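PDB 3V3T: cell division GTPase FtsZ, diverged from Clostridium botulinum C, which belongs to the tubulin/FtsZ superfamily and combines a Rossmann-like GTPase domain with a TubZ-type C-terminal domain. Local coordinates for residues D29-F34 with E84-C89; D90-V95 with P119-G124. The protein carries 1 engineered substitution. All blocks are in the same frame, centred on the assembly; numbering follows the deposited sequence.

Following the chain from the N terminus, contact 1 comes first. It closes a loop of 49 residues, bringing the exit of helix 75-85 back against strand 31-36. Contact 2 then opens at the very next residue and closes a shorter loop of 23 residues, mostly helix 101-117. The two contacts are therefore in series; they neither nest nor cross. Their centres lie about 11 Å apart, and both reach the same sheet in the GTPase domain. Contact 1 packs a helix end and turn against one strand; contact 2 pairs two parallel neighbouring strands of that sheet. Lys121 joins them, with probable hydrogen bonds from NZ to Ser87 O and Cys89 O.

Contact 1: residues D29-F34 with E84-C89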
# COMPACT_ATOMS: atom_id res chain seq x y z
N ASP A 29 16.33 5.33 1.97
CA ASP A 29 16.92 4.01 2.14
C ASP A 29 16.21 2.95 1.29
O ASP A 29 16.74 1.85 1.10
CB ASP A 29 16.90 3.62 3.61
CG ASP A 29 17.71 4.57 4.47
OD1 ASP A 29 18.54 5.31 3.90
OD2 ASP A 29 17.53 4.57 5.70
N TYR A 30 15.03 3.28 0.77
CA TYR A 30 14.29 2.36 -0.10
C TYR A 30 14.82 2.42 -1.54
O TYR A 30 15.43 3.41 -1.95
CB TYR A 30 12.79 2.69 -0.10
CG TYR A 30 12.20 2.78 1.28
CD1 TYR A 30 11.76 1.65 1.94
CD2 TYR A 30 12.08 4.01 1.93
CE1 TYR A 30 11.24 1.73 3.22
CE2 TYR A 30 11.55 4.10 3.19
CZ TYR A 30 11.14 2.96 3.83
OH TYR A 30 10.62 3.06 5.09
N ASN A 31 14.58 1.35 -2.29
CA ASN A 31 14.86 1.33 -3.72
C ASN A 31 13.57 1.53 -4.52
O ASN A 31 12.48 1.18 -4.05
CB ASN A 31 15.47 -0.01 -4.12
CG ASN A 31 16.68 -0.37 -3.27
OD1 ASN A 31 17.74 0.25 -3.37
ND2 ASN A 31 16.52 -1.40 -2.45
N ALA A 32 13.69 2.05 -5.73
CA ALA A 32 12.51 2.40 -6.52
C ALA A 32 12.85 2.47 -8.00
O ALA A 32 13.90 2.98 -8.38
CB ALA A 32 11.92 3.75 -6.05
N LEU A 33 11.95 1.96 -8.82
CA LEU A 33 12.01 2.13 -10.27
C LEU A 33 10.69 2.76 -10.68
O LEU A 33 9.65 2.10 -10.65
CB LEU A 33 12.16 0.78 -10.96
CG LEU A 33 12.16 0.87 -12.49
CD1 LEU A 33 13.42 1.57 -13.00
CD2 LEU A 33 12.05 -0.51 -13.12
N PHE A 34 10.72 4.04 -11.03
CA PHE A 34 9.47 4.70 -11.40
C PHE A 34 9.13 4.39 -12.85
O PHE A 34 9.94 4.58 -13.74
CB PHE A 34 9.57 6.19 -11.20
CG PHE A 34 9.77 6.61 -9.76
CD1 PHE A 34 8.76 7.23 -9.05
CD2 PHE A 34 11.00 6.43 -9.15
CE1 PHE A 34 8.95 7.64 -7.75
CE2 PHE A 34 11.20 6.83 -7.86
CZ PHE A 34 10.18 7.44 -7.15
N GLU A 84 17.12 -6.41 -12.88
CA GLU A 84 18.51 -6.13 -13.19
C GLU A 84 19.13 -5.37 -12.03
O GLU A 84 20.11 -5.82 -11.42
CB GLU A 84 18.63 -5.30 -14.47
CG GLU A 84 20.04 -4.79 -14.72
CD GLU A 84 20.11 -3.79 -15.87
OE1 GLU A 84 19.83 -2.60 -15.63
OE2 GLU A 84 20.45 -4.20 -17.00
N LYS A 85 18.53 -4.23 -11.72
CA LYS A 85 19.08 -3.30 -10.75
C LYS A 85 18.87 -3.75 -9.31
O LYS A 85 19.74 -3.56 -8.46
CB LYS A 85 18.45 -1.92 -10.96
CG LYS A 85 18.51 -1.45 -12.41
CD LYS A 85 17.85 -0.10 -12.59
CE LYS A 85 18.13 0.46 -13.98
NZ LYS A 85 17.61 1.85 -14.12
N PHE A 86 17.73 -4.38 -9.05
CA PHE A 86 17.30 -4.68 -7.68
C PHE A 86 17.00 -6.16 -7.48
O PHE A 86 16.03 -6.51 -6.82
CB PHE A 86 16.06 -3.85 -7.32
CG PHE A 86 16.23 -2.38 -7.59
CD1 PHE A 86 17.14 -1.62 -6.87
CD2 PHE A 86 15.50 -1.76 -8.59
CE1 PHE A 86 17.31 -0.28 -7.12
CE2 PHE A 86 15.66 -0.40 -8.84
CZ PHE A 86 16.57 0.34 -8.11
N SER A 87 17.84 -7.02 -8.06
CA SER A 87 17.67 -8.46 -7.96
C SER A 87 17.92 -8.95 -6.53
O SER A 87 17.47 -10.03 -6.15
CB SER A 87 18.60 -9.19 -8.93
OG SER A 87 19.92 -9.26 -8.43
N SER A 88 18.67 -8.17 -5.76
CA SER A 88 18.92 -8.48 -4.36
C SER A 88 17.72 -8.17 -3.45
O SER A 88 17.74 -8.48 -2.25
CB SER A 88 20.17 -7.73 -3.88
OG SER A 88 20.06 -6.35 -4.16
N CYS A 89 16.67 -7.55 -4.01
CA CYS A 89 15.49 -7.19 -3.23
C CYS A 89 14.47 -8.33 -3.19
O CYS A 89 14.06 -8.85 -4.23
CB CYS A 89 14.82 -5.92 -3.78
SG CYS A 89 15.82 -4.41 -3.64
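The nearest CA atoms of the two segments, those of Asn31 and Phe86, are 7.6 Å apart, and side chains bridge the space between strand and turn. Phe86 is the first residue to leave helical geometry after helix 75-85, and it starts a type I beta turn. Cys89 N closes that turn with a bond to Phe86 O. The Phe86 ring reaches across to the strand. Its CE1 lies 3.5 Å from Asn31 CB, and its CZ is 3.8 Å from Ala32 O. Both partners approach the ring obliquely. The Asn31 amide is inclined to the ring by 34°, neither stacked on it nor perpendicular. Leu33 CB meets the ring differently, at its edge near the plane, 4.3 Å from CE2. One face of the ring is taken by its own neighbour, with Lys85 CB 3.7 Å above the centre.

Beside the ring, Cys89 SG lies 3.3 Å from Asn31 ND2. The main partner of that amide nitrogen is Ile7 O, to which it is hydrogen-bonded. Asn31 CG sits beside the backbone N (chi1 -52°), which sets the amide against Phe86. Farther along, the Lys85 chain is extended and brings NZ to 4.3 Å from Leu33 CD1.

Val8 of strand 7-11 touches Asn31, Phe86 and Cys89. His50 meets Phe86 edge-to-face. Leu33 also packs on Gln81 and Ile82 of helix 75-85, while Ala32 turns to Val20 of helix 14-26, so the strand is packed between these two helices.

Contact 2: residues D90-V95 with P119-G124; sequences DIVIFV and PNKHFG
A right-handed beta-alpha-beta crossover, the repeating element of the Rossmann-like GTPase domain, brings strands 91-97 and 122-129 side by side, with helix 101-117 between them in sequence. The short segments run parallel, inclined by 18°. Four backbone bonds alternate between them. His122 N donates to Asp90 O at 2.9 Å, and Val92 N to His122 O. Gly124 N then binds Val92 O at 2.8 Å, and Phe94 N binds Gly124 O.

Ile91, His122 and Ile93 point to one face of the sheet. In the His122 conformer described here, one of two modelled, Ile91 CG2 lies at the edge of the imidazole ring and NE2 is hydrogen-bonded to Ser160 OG. Val92 and Phe123 project from the other face. Val92 CB lies 3.6 Å from Phe123 CE1, and the two side chains run alongside each other. Phe123 CG is anti to the carbonyl carbon (chi1 -67°), which brings the ring over toward strand 91-97. Leu111 and Ala114 of helix 101-117 also touch this ring, and Thr107 and Ile110 touch Phe94. The two phenylalanines point the same way: Phe94 CE2 meets Phe123 CD1 at 3.8 Å, with CD1 lying at the edge of the Phe94 ring, near its plane.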
# COMPACT_ATOMS: atom_id res chain seq x y z
N ASP A 90 14.08 -8.72 -1.98
CA ASP A 90 13.18 -9.85 -1.79
C ASP A 90 11.71 -9.43 -1.78
O ASP A 90 10.82 -10.28 -1.89
CB ASP A 90 13.52 -10.60 -0.50
CG ASP A 90 14.81 -11.39 -0.62
OD1 ASP A 90 14.87 -12.30 -1.47
OD2 ASP A 90 15.75 -11.10 0.14
N ILE A 91 11.47 -8.13 -1.65
CA ILE A 91 10.13 -7.59 -1.60
C ILE A 91 9.95 -6.56 -2.71
O ILE A 91 10.73 -5.61 -2.81
CB ILE A 91 9.83 -6.91 -0.25
CG1 ILE A 91 9.90 -7.91 0.91
CG2 ILE A 91 8.46 -6.28 -0.27
CD1 ILE A 91 11.27 -8.06 1.51
N VAL A 92 8.93 -6.76 -3.54
CA VAL A 92 8.64 -5.87 -4.64
C VAL A 92 7.22 -5.32 -4.44
O VAL A 92 6.25 -6.08 -4.32
CB VAL A 92 8.74 -6.62 -6.00
CG1 VAL A 92 8.52 -5.68 -7.15
CG2 VAL A 92 10.11 -7.28 -6.14
N ILE A 93 7.09 -4.01 -4.37
CA ILE A 93 5.80 -3.42 -4.08
C ILE A 93 5.40 -2.47 -5.18
O ILE A 93 6.03 -1.44 -5.40
CB ILE A 93 5.79 -2.72 -2.70
CG1 ILE A 93 6.25 -3.69 -1.60
CG2 ILE A 93 4.37 -2.17 -2.38
CD1 ILE A 93 6.44 -3.01 -0.20
N PHE A 94 4.35 -2.84 -5.91
CA PHE A 94 3.84 -1.99 -6.96
C PHE A 94 2.91 -0.98 -6.29
O PHE A 94 2.25 -1.28 -5.29
CB PHE A 94 3.07 -2.82 -7.99
CG PHE A 94 3.93 -3.77 -8.75
CD1 PHE A 94 4.50 -3.38 -9.95
CD2 PHE A 94 4.19 -5.04 -8.26
CE1 PHE A 94 5.33 -4.25 -10.66
CE2 PHE A 94 4.99 -5.91 -8.96
CZ PHE A 94 5.57 -5.51 -10.16
N VAL A 95 2.85 0.21 -6.86
CA VAL A 95 2.07 1.28 -6.29
C VAL A 95 1.31 1.99 -7.39
O VAL A 95 1.91 2.41 -8.39
CB VAL A 95 2.98 2.29 -5.60
CG1 VAL A 95 2.16 3.31 -4.86
CG2 VAL A 95 3.94 1.57 -4.63
N PRO A 119 8.61 -16.65 -8.21
CA PRO A 119 7.75 -17.27 -7.19
C PRO A 119 8.35 -17.14 -5.78
O PRO A 119 7.59 -17.17 -4.80
CB PRO A 119 7.70 -18.75 -7.61
CG PRO A 119 8.38 -18.83 -8.96
CD PRO A 119 9.29 -17.66 -9.04
N ASN A 120 9.67 -17.01 -5.70
CA ASN A 120 10.37 -16.89 -4.42
C ASN A 120 10.45 -15.48 -3.83
O ASN A 120 10.79 -15.31 -2.65
CB ASN A 120 11.76 -17.51 -4.51
CG ASN A 120 11.71 -19.03 -4.56
OD1 ASN A 120 10.92 -19.66 -3.85
ND2 ASN A 120 12.55 -19.63 -5.40
N LYS A 121 10.14 -14.47 -4.64
CA LYS A 121 10.04 -13.11 -4.11
C LYS A 121 8.65 -12.85 -3.54
O LYS A 121 7.68 -13.51 -3.93
CB LYS A 121 10.37 -12.06 -5.19
CG LYS A 121 11.81 -12.15 -5.71
CD LYS A 121 12.15 -10.96 -6.61
CE LYS A 121 13.51 -11.13 -7.30
NZ LYS A 121 14.65 -11.20 -6.34
N HIS A 122 8.56 -11.90 -2.61
CA HIS A 122 7.28 -11.47 -2.09
C HIS A 122 6.80 -10.22 -2.81
O HIS A 122 7.58 -9.30 -3.07
CB HIS A 122 7.31 -11.20 -0.59
CG HIS A 122 5.99 -10.70 -0.07
ND1 HIS A 122 4.93 -11.54 0.18
CD2 HIS A 122 5.55 -9.45 0.17
CE1 HIS A 122 3.90 -10.83 0.59
NE2 HIS A 122 4.25 -9.55 0.59
N PHE A 123 5.52 -10.20 -3.16
CA PHE A 123 4.94 -9.07 -3.88
C PHE A 123 3.85 -8.39 -3.10
O PHE A 123 3.04 -9.04 -2.43
CB PHE A 123 4.43 -9.47 -5.27
CG PHE A 123 5.52 -9.87 -6.21
CD1 PHE A 123 6.18 -8.92 -6.97
CD2 PHE A 123 5.93 -11.18 -6.30
CE1 PHE A 123 7.20 -9.29 -7.82
CE2 PHE A 123 6.94 -11.55 -7.15
CZ PHE A 123 7.58 -10.60 -7.91
N GLY A 124 3.82 -7.06 -3.20
CA GLY A 124 2.79 -6.29 -2.57
C GLY A 124 2.25 -5.23 -3.51
O GLY A 124 2.81 -4.96 -4.58